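Local coordinates for stomatin operon partner protein (Pyrococcus horikoshii OT3, PDB 3WWV) that forms the C-terminal OB-fold domain of a membrane-bound serine protease that cleaves near hydrophobic or aromatic residues and can degrade a stomatin homolog, at residues 27-32 and 58-63. Sequence-based numbering, arbitrary orientation.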
loop_
_atom_site.group_PDB
_atom_site.type_symbol
_atom_site.label_atom_id
_atom_site.label_comp_id
_atom_site.label_asym_id
_atom_site.label_seq_id
_atom_site.Cartn_x
_atom_site.Cartn_y
_atom_site.Cartn_z
ATOM N N ILE A 27 -1.554 -7.353 13.843
ATOM C CA ILE A 27 -2.719 -6.609 13.343
ATOM C C ILE A 27 -3.907 -7.519 13.029
ATOM O O ILE A 27 -3.747 -8.722 12.800
ATOM C CB ILE A 27 -2.420 -5.729 12.098
ATOM C CG1 ILE A 27 -2.103 -6.586 10.862
ATOM C CG2 ILE A 27 -1.339 -4.703 12.394
ATOM C CD1 ILE A 27 -1.891 -5.777 9.592
ATOM N N LYS A 28 -5.099 -6.933 13.025
ATOM C CA LYS A 28 -6.283 -7.646 12.602
ATOM C C LYS A 28 -6.688 -7.147 11.221
ATOM O O LYS A 28 -6.917 -5.955 11.030
ATOM C CB LYS A 28 -7.414 -7.463 13.613
ATOM C CG LYS A 28 -8.397 -8.627 13.638
ATOM C CD LYS A 28 -9.339 -8.527 14.832
ATOM C CE LYS A 28 -10.227 -9.758 14.956
ATOM N NZ LYS A 28 -9.450 -10.974 15.335
ATOM N N VAL A 29 -6.726 -8.051 10.250
ATOM C CA VAL A 29 -7.182 -7.711 8.911
ATOM C C VAL A 29 -8.275 -8.688 8.529
ATOM O O VAL A 29 -8.055 -9.903 8.544
ATOM C CB VAL A 29 -6.052 -7.741 7.862
ATOM C CG1 VAL A 29 -6.618 -7.557 6.464
ATOM C CG2 VAL A 29 -5.040 -6.648 8.140
ATOM N N ARG A 30 -9.433 -8.132 8.159
ATOM C CA ARG A 30 -10.697 -8.866 8.061
ATOM C C ARG A 30 -10.990 -9.421 9.463
ATOM O O ARG A 30 -11.087 -8.649 10.423
ATOM C CB ARG A 30 -10.646 -9.953 6.973
ATOM C CG ARG A 30 -10.378 -9.411 5.571
ATOM C CD ARG A 30 -9.947 -10.506 4.600
ATOM N NE ARG A 30 -8.684 -11.143 4.986
ATOM C CZ ARG A 30 -8.000 -12.007 4.235
ATOM N NH1 ARG A 30 -8.432 -12.363 3.030
ATOM N NH2 ARG A 30 -6.869 -12.517 4.691
ATOM N N GLY A 31 -11.099 -10.735 9.604
ATOM C CA GLY A 31 -11.281 -11.307 10.927
ATOM C C GLY A 31 -10.003 -11.895 11.488
ATOM O O GLY A 31 -9.949 -12.247 12.664
ATOM N N GLU A 32 -8.976 -11.987 10.643
ATOM C CA GLU A 32 -7.751 -12.726 10.950
ATOM C C GLU A 32 -6.712 -11.905 11.693
ATOM O O GLU A 32 -6.506 -10.721 11.404
ATOM C CB GLU A 32 -7.090 -13.232 9.660
ATOM C CG GLU A 32 -7.832 -14.303 8.878
ATOM C CD GLU A 32 -7.016 -14.783 7.682
ATOM O OE1 GLU A 32 -6.126 -15.655 7.862
ATOM O OE2 GLU A 32 -7.256 -14.283 6.557
ATOM N N LEU A 58 4.876 -14.647 5.936
ATOM C CA LEU A 58 3.572 -14.474 6.560
ATOM C C LEU A 58 3.455 -13.172 7.373
ATOM O O LEU A 58 2.488 -12.983 8.122
ATOM C CB LEU A 58 3.251 -15.687 7.448
ATOM C CG LEU A 58 3.140 -17.053 6.762
ATOM C CD1 LEU A 58 3.063 -18.162 7.801
ATOM C CD2 LEU A 58 1.948 -17.110 5.803
ATOM N N THR A 59 4.432 -12.278 7.229
ATOM C CA THR A 59 4.415 -10.998 7.939
ATOM C C THR A 59 3.933 -9.881 7.003
ATOM O O THR A 59 4.520 -9.659 5.941
ATOM C CB THR A 59 5.810 -10.652 8.522
ATOM O OG1 THR A 59 6.244 -11.707 9.390
ATOM C CG2 THR A 59 5.783 -9.347 9.315
ATOM N N LEU A 60 2.867 -9.191 7.394
ATOM C CA LEU A 60 2.349 -8.054 6.611
ATOM C C LEU A 60 3.169 -6.792 6.856
ATOM O O LEU A 60 3.485 -6.465 7.997
ATOM C CB LEU A 60 0.878 -7.788 6.945
ATOM C CG LEU A 60 -0.075 -8.963 6.800
ATOM C CD1 LEU A 60 -1.490 -8.544 7.171
ATOM C CD2 LEU A 60 -0.035 -9.517 5.387
ATOM N N ILE A 61 3.521 -6.097 5.777
ATOM C CA ILE A 61 4.235 -4.820 5.868
ATOM C C ILE A 61 3.220 -3.721 5.649
ATOM O O ILE A 61 2.439 -3.757 4.699
ATOM C CB ILE A 61 5.416 -4.761 4.884
ATOM C CG1 ILE A 61 6.438 -5.834 5.281
ATOM C CG2 ILE A 61 6.092 -3.388 4.887
ATOM C CD1 ILE A 61 7.224 -6.370 4.113
ATOM N N VAL A 62 3.202 -2.762 6.569
ATOM C CA VAL A 62 2.110 -1.807 6.674
ATOM C C VAL A 62 2.683 -0.416 6.881
ATOM O O VAL A 62 3.807 -0.271 7.383
ATOM C CB VAL A 62 1.158 -2.148 7.848
ATOM C CG1 VAL A 62 0.575 -3.550 7.712
ATOM C CG2 VAL A 62 1.854 -2.016 9.190
ATOM N N VAL A 63 1.923 0.591 6.460
ATOM C CA VAL A 63 2.132 1.986 6.864
ATOM C C VAL A 63 0.870 2.402 7.616
ATOM O O VAL A 63 -0.181 1.776 7.433
ATOM C CB VAL A 63 2.377 2.942 5.655
ATOM C CG1 VAL A 63 3.673 2.580 4.930
ATOM C CG2 VAL A 63 1.204 2.940 4.679
#
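Ile27 rests its terminal methyl against two side chains of strand 59-63, and this one atom makes most of the contact: CD1 of Ile27 lies 3.7 Å from CD1 of Leu60 and 3.8 Å from CG1 of Val62. The two meetings differ in kind. Toward Val62 the side chains approach end on, tip to tip, whereas Leu60 passes obliquely across the isoleucine and touches it with a single branch. The same Leu60 methyl, CD1, also reaches CG2 of Val29, at a looser 4.1 Å. Ile27 owes its reach to an extended outer chain (chi2 176°), with CG1 set between the backbone N and the carbonyl carbon (chi1 68°).

The link is purely apolar, with no hydrogen bond between the segments; the short strand segments 27-29 and 59-63 run almost at right angles (93°), their axes 10.0 Å apart at closest approach. What holds them is strand 32-38, which pairs with both, Trp34 bonding to the backbone of Ile27 and Lys35 and Arg37 to that of Leu60. Met10 of helix 7-10 packs on Val29 and Leu60, while Leu21 and Val50 touch Val62. Beyond the contact, a type II' turn from Val29 to Glu32 leads into strand 32-38. The turn carries a salt bridge from Arg30 NH2 to Glu32 OE2 (2.6 Å), and Lys28, just before it, gives a hydrogen bond from NZ to Gly31 O (3.0 Å), the amine above the carbonyl plane. The contact lies inside a five-stranded OB-fold barrel, strand order 1-2-3-5-4, whose second and fifth strands meet across the core, here the NfeD-like C-terminal domain.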